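Local coordinates for protein O-phospho-L-seryl-tRNA:Cys-tRNA synthase (Methanocaldococcus jannaschii DSM 2661, PDB 5X6B) that probably converts O-phosphoserine carried on tRNA(Cys) into cysteine, using pyridoxal phosphate bound to a lysine, at residues Gly195-Thr200 with Lys222-Leu227; Tyr326-Leu331 with Ile349-Pro354; Glu332-Lys337 with Ala408-Val413. One frame throughout, in Å; residues are numbered along the deposited sequence.

Contact 1: Gly195-Thr200 with Lys222-Leu227; sequences GLILLT and KGIPFL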
loop_
_atom_site.group_PDB
_atom_site.type_symbol
_atom_site.label_atom_id
_atom_site.label_comp_id
_atom_site.label_asym_id
_atom_site.label_seq_id
_atom_site.Cartn_x
_atom_site.Cartn_y
_atom_site.Cartn_z
ATOM N N GLY B 195 22.675 20.048 17.542
ATOM C CA GLY B 195 22.370 20.037 16.125
ATOM C C GLY B 195 20.885 20.060 15.827
ATOM O O GLY B 195 20.462 20.550 14.778
ATOM N N LEU B 196 20.086 19.541 16.753
ATOM C CA LEU B 196 18.660 19.403 16.506
ATOM C C LEU B 196 17.798 19.473 17.766
ATOM O O LEU B 196 18.098 18.841 18.786
ATOM C CB LEU B 196 18.392 18.080 15.782
ATOM C CG LEU B 196 16.955 17.824 15.321
ATOM C CD1 LEU B 196 16.534 18.868 14.302
ATOM C CD2 LEU B 196 16.822 16.424 14.748
ATOM N N ILE B 197 16.718 20.243 17.678
ATOM C CA ILE B 197 15.687 20.244 18.711
ATOM C C ILE B 197 14.478 19.421 18.257
ATOM O O ILE B 197 13.933 19.641 17.171
ATOM C CB ILE B 197 15.242 21.670 19.056
ATOM C CG1 ILE B 197 16.440 22.487 19.531
ATOM C CG2 ILE B 197 14.164 21.649 20.128
ATOM C CD1 ILE B 197 16.127 23.937 19.738
ATOM N N LEU B 198 14.068 18.473 19.094
ATOM C CA LEU B 198 13.004 17.538 18.739
ATOM C C LEU B 198 11.863 17.558 19.757
ATOM O O LEU B 198 12.092 17.454 20.962
ATOM C CB LEU B 198 13.576 16.120 18.612
ATOM C CG LEU B 198 12.690 14.986 18.086
ATOM C CD1 LEU B 198 13.532 14.002 17.289
ATOM C CD2 LEU B 198 11.977 14.260 19.219
ATOM N N LEU B 199 10.634 17.685 19.269
ATOM C CA LEU B 199 9.466 17.638 20.144
ATOM C C LEU B 199 8.463 16.579 19.690
ATOM O O LEU B 199 7.927 16.648 18.583
ATOM C CB LEU B 199 8.779 19.006 20.209
ATOM C CG LEU B 199 7.465 19.043 21.000
ATOM C CD1 LEU B 199 7.686 18.653 22.458
ATOM C CD2 LEU B 199 6.805 20.411 20.896
ATOM N N THR B 200 8.224 15.594 20.549
ATOM C CA THR B 200 7.185 14.610 20.300
ATOM C C THR B 200 5.833 15.286 20.483
ATOM O O THR B 200 5.393 15.500 21.615
ATOM C CB THR B 200 7.304 13.405 21.244
ATOM O OG1 THR B 200 8.606 12.826 21.113
ATOM C CG2 THR B 200 6.266 12.358 20.899
ATOM N N LYS B 222 17.363 30.757 19.292
ATOM C CA LYS B 222 18.569 30.054 19.723
ATOM C C LYS B 222 19.212 29.366 18.521
ATOM O O LYS B 222 20.152 28.586 18.670
ATOM C CB LYS B 222 18.271 29.045 20.841
ATOM C CG LYS B 222 18.189 29.636 22.264
ATOM C CD LYS B 222 17.905 31.143 22.271
ATOM C CE LYS B 222 18.141 31.786 23.634
ATOM N NZ LYS B 222 17.951 33.267 23.568
ATOM N N GLY B 223 18.690 29.671 17.333
ATOM C CA GLY B 223 19.283 29.254 16.072
ATOM C C GLY B 223 19.570 27.772 15.892
ATOM O O GLY B 223 20.580 27.400 15.293
ATOM N N ILE B 224 18.684 26.924 16.401
ATOM C CA ILE B 224 18.850 25.480 16.262
ATOM C C ILE B 224 17.657 24.868 15.528
ATOM O O ILE B 224 16.507 25.169 15.853
ATOM C CB ILE B 224 19.018 24.800 17.635
ATOM C CG1 ILE B 224 20.149 25.464 18.419
ATOM C CG2 ILE B 224 19.291 23.309 17.478
ATOM C CD1 ILE B 224 20.252 24.999 19.851
ATOM N N PRO B 225 17.928 24.020 14.523
ATOM C CA PRO B 225 16.884 23.341 13.744
ATOM C C PRO B 225 15.873 22.591 14.612
ATOM O O PRO B 225 16.253 21.907 15.569
ATOM C CB PRO B 225 17.681 22.368 12.873
ATOM C CG PRO B 225 19.001 23.033 12.699
ATOM C CD PRO B 225 19.277 23.735 13.998
ATOM N N PHE B 226 14.595 22.726 14.262
ATOM C CA PHE B 226 13.500 22.166 15.046
ATOM C C PHE B 226 12.710 21.123 14.248
ATOM O O PHE B 226 12.087 21.434 13.226
ATOM C CB PHE B 226 12.579 23.296 15.526
ATOM C CG PHE B 226 11.378 22.833 16.317
ATOM C CD1 PHE B 226 11.489 21.821 17.257
ATOM C CD2 PHE B 226 10.147 23.451 16.150
ATOM C CE1 PHE B 226 10.387 21.408 17.991
ATOM C CE2 PHE B 226 9.042 23.048 16.887
ATOM C CZ PHE B 226 9.163 22.025 17.809
ATOM N N LEU B 227 12.761 19.881 14.721
ATOM C CA LEU B 227 11.960 18.801 14.154
ATOM C C LEU B 227 10.785 18.462 15.065
ATOM O O LEU B 227 10.972 18.073 16.221
ATOM C CB LEU B 227 12.813 17.552 13.922
ATOM C CG LEU B 227 12.042 16.240 13.747
ATOM C CD1 LEU B 227 11.228 16.248 12.467
ATOM C CD2 LEU B 227 12.983 15.050 13.775
#
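I197 and F226 face each other in a parallel strand pairing, with CA atoms 4.7 Å apart, and their side chains share one face of the sheet. Three backbone bonds set the register: I197 N to P225 O at 2.7 Å, L227 N to I197 O at 2.7 Å and L199 N to L227 O at 3.1 Å. The first is almost straight, 174° at the hydrogen. F226 holds CG opposite its own N (chi1 178°), which carries the ring along the partner strand. Its CE1 edge meets L199 CB at 3.6 Å, with that carbon lying close to the ring plane. I197 splits its work between branches: CG2 touches F226 CD1, whereas CG1 comes 3.6 Å from I224 CG2, the I197 and I224 side chains crossing at about a right angle. Helices 179-188 and 212-221 close over this face, through Y180, I184 and V215 among others. On the other face, L198 and L227 run side by side in the same direction, L198 CD1 to L227 CD2 at 3.7 Å. L196 joins them by bending CD1 back to 4.0 Å from L227 CB; M130 and V129 of helix 122-132 pack against this leucine group. Strand 194-200, helix 212-221 and strand 226-229 thus form a beta-alpha-beta crossover, here within the seven-stranded mixed sheet characteristic of fold-type I pyridoxal-phosphate enzymes.

Contact 2: Tyr326-Leu331 with Ile349-Pro354; sequences YVVDEL and IKFETP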
loop_
_atom_site.group_PDB
_atom_site.type_symbol
_atom_site.label_atom_id
_atom_site.label_comp_id
_atom_site.label_asym_id
_atom_site.label_seq_id
_atom_site.Cartn_x
_atom_site.Cartn_y
_atom_site.Cartn_z
ATOM N N TYR B 326 -15.913 10.559 26.329
ATOM C CA TYR B 326 -17.021 9.720 26.768
ATOM C C TYR B 326 -16.498 8.463 27.451
ATOM O O TYR B 326 -17.013 8.050 28.487
ATOM C CB TYR B 326 -17.922 9.338 25.594
ATOM C CG TYR B 326 -18.959 8.292 25.945
ATOM C CD1 TYR B 326 -20.132 8.638 26.606
ATOM C CD2 TYR B 326 -18.760 6.955 25.622
ATOM C CE1 TYR B 326 -21.076 7.681 26.931
ATOM C CE2 TYR B 326 -19.700 5.993 25.943
ATOM C CZ TYR B 326 -20.855 6.361 26.593
ATOM O OH TYR B 326 -21.783 5.402 26.911
ATOM N N VAL B 327 -15.469 7.864 26.862
ATOM C CA VAL B 327 -14.851 6.663 27.414
ATOM C C VAL B 327 -14.196 6.939 28.763
ATOM O O VAL B 327 -14.394 6.183 29.718
ATOM C CB VAL B 327 -13.797 6.078 26.443
ATOM C CG1 VAL B 327 -13.034 4.945 27.097
ATOM C CG2 VAL B 327 -14.466 5.606 25.152
ATOM N N VAL B 328 -13.421 8.020 28.840
ATOM C CA VAL B 328 -12.750 8.389 30.087
ATOM C C VAL B 328 -13.752 8.652 31.208
ATOM O O VAL B 328 -13.652 8.061 32.286
ATOM C CB VAL B 328 -11.855 9.636 29.911
ATOM C CG1 VAL B 328 -11.457 10.198 31.269
ATOM C CG2 VAL B 328 -10.618 9.295 29.093
ATOM N N ASP B 329 -14.721 9.526 30.947
ATOM C CA ASP B 329 -15.721 9.885 31.950
ATOM C C ASP B 329 -16.481 8.659 32.440
ATOM O O ASP B 329 -16.889 8.586 33.598
ATOM C CB ASP B 329 -16.708 10.916 31.388
ATOM C CG ASP B 329 -16.052 12.250 31.072
ATOM O OD1 ASP B 329 -14.934 12.507 31.570
ATOM O OD2 ASP B 329 -16.662 13.045 30.324
ATOM N N GLU B 330 -16.651 7.689 31.552
ATOM C CA GLU B 330 -17.497 6.540 31.840
ATOM C C GLU B 330 -16.749 5.438 32.590
ATOM O O GLU B 330 -17.291 4.830 33.509
ATOM C CB GLU B 330 -18.084 5.992 30.539
ATOM C CG GLU B 330 -19.338 5.175 30.716
ATOM C CD GLU B 330 -20.533 6.000 31.150
ATOM O OE1 GLU B 330 -20.554 7.223 30.888
ATOM O OE2 GLU B 330 -21.453 5.418 31.761
ATOM N N LEU B 331 -15.505 5.184 32.210
ATOM C CA LEU B 331 -14.730 4.123 32.850
ATOM C C LEU B 331 -14.160 4.554 34.202
ATOM O O LEU B 331 -13.769 3.714 35.013
ATOM C CB LEU B 331 -13.604 3.658 31.928
ATOM C CG LEU B 331 -14.089 2.927 30.675
ATOM C CD1 LEU B 331 -12.916 2.476 29.818
ATOM C CD2 LEU B 331 -14.967 1.747 31.057
ATOM N N ILE B 349 -5.665 6.851 25.253
ATOM C CA ILE B 349 -5.940 6.905 26.681
ATOM C C ILE B 349 -5.107 5.900 27.464
ATOM O O ILE B 349 -5.034 4.725 27.102
ATOM C CB ILE B 349 -7.427 6.631 26.980
ATOM C CG1 ILE B 349 -8.331 7.496 26.104
ATOM C CG2 ILE B 349 -7.729 6.869 28.448
ATOM C CD1 ILE B 349 -9.799 7.131 26.228
ATOM N N LYS B 350 -4.486 6.364 28.545
ATOM C CA LYS B 350 -3.825 5.458 29.475
ATOM C C LYS B 350 -4.500 5.497 30.844
ATOM O O LYS B 350 -4.478 6.518 31.534
ATOM C CB LYS B 350 -2.344 5.798 29.607
ATOM C CG LYS B 350 -1.568 4.805 30.459
ATOM C CD LYS B 350 -0.087 5.137 30.477
ATOM C CE LYS B 350 0.708 4.114 31.261
ATOM N NZ LYS B 350 2.161 4.437 31.261
ATOM N N PHE B 351 -5.110 4.379 31.224
ATOM C CA PHE B 351 -5.774 4.260 32.513
ATOM C C PHE B 351 -4.894 3.561 33.532
ATOM O O PHE B 351 -4.247 2.561 33.222
ATOM C CB PHE B 351 -7.088 3.473 32.396
ATOM C CG PHE B 351 -8.195 4.207 31.693
ATOM C CD1 PHE B 351 -8.730 5.367 32.228
ATOM C CD2 PHE B 351 -8.734 3.706 30.517
ATOM C CE1 PHE B 351 -9.761 6.032 31.587
ATOM C CE2 PHE B 351 -9.763 4.365 29.872
ATOM C CZ PHE B 351 -10.278 5.531 30.409
ATOM N N GLU B 352 -4.881 4.075 34.754
ATOM C CA GLU B 352 -4.410 3.286 35.877
ATOM C C GLU B 352 -5.597 2.462 36.346
ATOM O O GLU B 352 -6.658 3.012 36.654
ATOM C CB GLU B 352 -3.870 4.166 37.000
ATOM C CG GLU B 352 -3.315 3.379 38.175
ATOM C CD GLU B 352 -2.882 4.270 39.316
ATOM O OE1 GLU B 352 -3.127 5.493 39.241
ATOM O OE2 GLU B 352 -2.293 3.748 40.283
ATOM N N THR B 353 -5.434 1.145 36.381
ATOM C CA THR B 353 -6.562 0.258 36.638
ATOM C C THR B 353 -6.325 -0.689 37.810
ATOM O O THR B 353 -6.126 -1.884 37.613
ATOM C CB THR B 353 -6.899 -0.575 35.383
ATOM O OG1 THR B 353 -5.762 -1.359 35.003
ATOM C CG2 THR B 353 -7.285 0.335 34.224
ATOM N N PRO B 354 -6.367 -0.156 39.041
ATOM C CA PRO B 354 -6.126 -0.962 40.244
ATOM C C PRO B 354 -7.106 -2.122 40.385
ATOM O O PRO B 354 -6.718 -3.200 40.833
ATOM C CB PRO B 354 -6.315 0.045 41.386
ATOM C CG PRO B 354 -6.121 1.379 40.762
ATOM C CD PRO B 354 -6.664 1.248 39.375
#
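F351 pushes the outer end of its ring against V328 of the helix, CZ lying 3.8 Å from V328 CA. The ring presents its edge to the V328 alpha carbon, which stands close to the ring plane. Its direction follows from chi1 of -71°, which sets CG opposite the carbonyl carbon and directs the phenyl group to the helix. V328 contributes one methyl, CG2, as the common meeting point: it is 4.0 Å from F351 CZ and 3.7 Å from I349 CD1. I349 approaches with two branches, since its CG2 also comes to 3.8 Å from V328 CG2. That same I349 CG2 rests over one face of the F351 ring, towards its rim, so the two strand residues also pack on each other. The segment axes run almost parallel, 8° apart at a closest approach of 10.3 Å, a spacing that side chains from both elements fill. This is one helix lying along the middle strand of the three-stranded antiparallel sheet 337-338, 349-352, 389-392, an alpha/beta layer consistent with the small C-terminal domain of fold-type I enzymes. Strand alternation gives each residue its side: I349 and F351 turn to the helix, while K350 points the other way, its NZ forming a salt bridge with E205. Around the V328 centre, the side chains of L331 and F351 cross at about a right angle, with L331 CD1 3.7 Å from F351 CE2, and V327 CG1 touches I349 CD1 at 4.0 Å. M392 of strand 389-392 packs against both V327 and F351.

Contact 3: Glu332-Lys337 with Ala408-Val413; sequences EKIGFK and AIKEIV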
loop_
_atom_site.group_PDB
_atom_site.type_symbol
_atom_site.label_atom_id
_atom_site.label_comp_id
_atom_site.label_asym_id
_atom_site.label_seq_id
_atom_site.Cartn_x
_atom_site.Cartn_y
_atom_site.Cartn_z
ATOM N N GLU B 332 -14.117 5.861 34.450
ATOM C CA GLU B 332 -13.734 6.359 35.766
ATOM C C GLU B 332 -14.764 5.952 36.816
ATOM O O GLU B 332 -14.439 5.820 37.997
ATOM C CB GLU B 332 -13.565 7.880 35.748
ATOM C CG GLU B 332 -12.277 8.340 35.084
ATOM C CD GLU B 332 -12.044 9.831 35.207
ATOM O OE1 GLU B 332 -13.030 10.576 35.399
ATOM O OE2 GLU B 332 -10.870 10.255 35.122
ATOM N N LYS B 333 -16.000 5.741 36.370
ATOM C CA LYS B 333 -17.094 5.351 37.252
ATOM C C LYS B 333 -16.878 3.974 37.870
ATOM O O LYS B 333 -17.429 3.675 38.929
ATOM C CB LYS B 333 -18.427 5.371 36.494
ATOM C CG LYS B 333 -18.823 6.737 35.954
ATOM C CD LYS B 333 -20.129 6.669 35.183
ATOM C CE LYS B 333 -20.542 8.038 34.666
ATOM N NZ LYS B 333 -21.815 7.982 33.885
ATOM N N ILE B 334 -16.084 3.133 37.211
ATOM C CA ILE B 334 -15.831 1.791 37.729
ATOM C C ILE B 334 -14.438 1.676 38.323
ATOM O O ILE B 334 -14.032 0.600 38.761
ATOM C CB ILE B 334 -16.000 0.703 36.642
ATOM C CG1 ILE B 334 -15.013 0.925 35.496
ATOM C CG2 ILE B 334 -17.424 0.684 36.131
ATOM C CD1 ILE B 334 -15.000 -0.186 34.472
ATOM N N GLY B 335 -13.702 2.782 38.330
ATOM C CA GLY B 335 -12.413 2.820 38.998
ATOM C C GLY B 335 -11.187 2.900 38.104
ATOM O O GLY B 335 -10.088 2.536 38.522
ATOM N N PHE B 336 -11.363 3.366 36.873
ATOM C CA PHE B 336 -10.226 3.599 35.994
ATOM C C PHE B 336 -9.796 5.052 36.125
ATOM O O PHE B 336 -10.613 5.954 35.979
ATOM C CB PHE B 336 -10.558 3.276 34.530
ATOM C CG PHE B 336 -10.649 1.802 34.224
ATOM C CD1 PHE B 336 -10.676 0.857 35.240
ATOM C CD2 PHE B 336 -10.679 1.359 32.909
ATOM C CE1 PHE B 336 -10.757 -0.495 34.951
ATOM C CE2 PHE B 336 -10.753 0.007 32.612
ATOM C CZ PHE B 336 -10.793 -0.920 33.635
ATOM N N LYS B 337 -8.519 5.284 36.412
ATOM C CA LYS B 337 -8.022 6.649 36.511
ATOM C C LYS B 337 -7.274 7.034 35.245
ATOM O O LYS B 337 -6.254 6.429 34.911
ATOM C CB LYS B 337 -7.114 6.813 37.730
ATOM C CG LYS B 337 -6.524 8.215 37.880
ATOM C CD LYS B 337 -5.675 8.329 39.143
ATOM C CE LYS B 337 -5.134 9.740 39.337
ATOM N NZ LYS B 337 -6.227 10.750 39.428
ATOM N N ALA B 408 -18.912 -3.392 27.706
ATOM C CA ALA B 408 -18.174 -4.640 27.800
ATOM C C ALA B 408 -17.254 -4.628 29.010
ATOM O O ALA B 408 -17.333 -5.511 29.863
ATOM C CB ALA B 408 -17.380 -4.880 26.532
ATOM N N ILE B 409 -16.397 -3.612 29.081
ATOM C CA ILE B 409 -15.458 -3.452 30.190
ATOM C C ILE B 409 -16.176 -3.391 31.538
ATOM O O ILE B 409 -15.754 -4.038 32.499
ATOM C CB ILE B 409 -14.598 -2.183 30.017
ATOM C CG1 ILE B 409 -13.802 -2.251 28.713
ATOM C CG2 ILE B 409 -13.658 -2.006 31.198
ATOM C CD1 ILE B 409 -13.077 -0.967 28.373
ATOM N N LYS B 410 -17.258 -2.618 31.601
ATOM C CA LYS B 410 -18.073 -2.519 32.812
ATOM C C LYS B 410 -18.581 -3.878 33.274
ATOM O O LYS B 410 -18.506 -4.208 34.455
ATOM C CB LYS B 410 -19.266 -1.587 32.592
ATOM C CG LYS B 410 -18.911 -0.113 32.535
ATOM C CD LYS B 410 -20.168 0.730 32.440
ATOM C CE LYS B 410 -19.846 2.212 32.462
ATOM N NZ LYS B 410 -21.085 3.042 32.400
ATOM N N GLU B 411 -19.103 -4.663 32.339
ATOM C CA GLU B 411 -19.643 -5.974 32.673
ATOM C C GLU B 411 -18.541 -6.963 33.023
ATOM O O GLU B 411 -18.786 -7.937 33.734
ATOM C CB GLU B 411 -20.482 -6.517 31.521
ATOM C CG GLU B 411 -21.724 -5.707 31.222
ATOM C CD GLU B 411 -22.340 -6.089 29.898
ATOM O OE1 GLU B 411 -21.817 -7.019 29.250
ATOM O OE2 GLU B 411 -23.339 -5.453 29.500
ATOM N N ILE B 412 -17.332 -6.722 32.520
ATOM C CA ILE B 412 -16.193 -7.551 32.893
ATOM C C ILE B 412 -15.868 -7.364 34.368
ATOM O O ILE B 412 -15.834 -8.326 35.136
ATOM C CB ILE B 412 -14.930 -7.228 32.074
ATOM C CG1 ILE B 412 -15.158 -7.499 30.590
ATOM C CG2 ILE B 412 -13.759 -8.059 32.570
ATOM C CD1 ILE B 412 -15.607 -8.889 30.312
ATOM N N VAL B 413 -15.635 -6.113 34.754
ATOM C CA VAL B 413 -15.226 -5.790 36.114
ATOM C C VAL B 413 -16.377 -5.992 37.092
ATOM O O VAL B 413 -16.163 -6.084 38.298
ATOM C CB VAL B 413 -14.708 -4.342 36.219
ATOM C CG1 VAL B 413 -13.600 -4.102 35.203
ATOM C CG2 VAL B 413 -15.835 -3.356 36.010
#
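K410 NZ forms a salt bridge with E330 OE2, while lower down the same side chain K410 CG lies 4.0 Å from I334 CG2. The lysine thus has two roles by position: the methylene part flanks an isoleucine and the extended chain carries the ammonium to the carboxylate. K333 NZ lies 5.2 Å from K410 NZ, and both converge on E330, K333 through a long, weak ion pair with OE1; the intervening carboxylate probably offsets their like charges. I334 supplies the apolar centre. Its CG1 takes the position between backbone N and carbonyl carbon (chi1 61°), which swings CD1 to 3.6 Å from V413 CG2 and 4.0 Å from I409 CG2. The isoleucine tip therefore sits against two residues one turn apart on helix 399-415. F336 adds a second contact, its CE2 3.8 Å from I409 CG2, with I334 CD1 over one ring face towards the rim. A Schellman motif brings the two together: G335, at positive phi, closes the preceding helix with F336 N bonded to L331 O and G335 N to E332 O at 3.1 Å. All the direct contacts between the segments are apolar, so the docking of loop on helix rests on hydrophobic burial; the charge pairing beside it ties K410 to E330 of helix 317-331 instead.

Overall arrangement
Contacts 2 and 3 belong together: their centres are about 8 Å apart, their segments alternate along the chain, and F336 meets F351 with ring planes at about 50°. The backbone of K337 also pairs with E352, so the loop of contact 3 runs directly into the sheet used by contact 2. Contact 1 lies apart, its centre about 34 Å from that of contact 2 and 41 Å from that of contact 3, in the larger sheet. Seven of its nine touching residues are buried, and it combines backbone hydrogen bonds with apolar packing; contact 2 is purely apolar and wholly buried. Contact 3, with three of five buried, is nearer the surface and has ion pairs beside it.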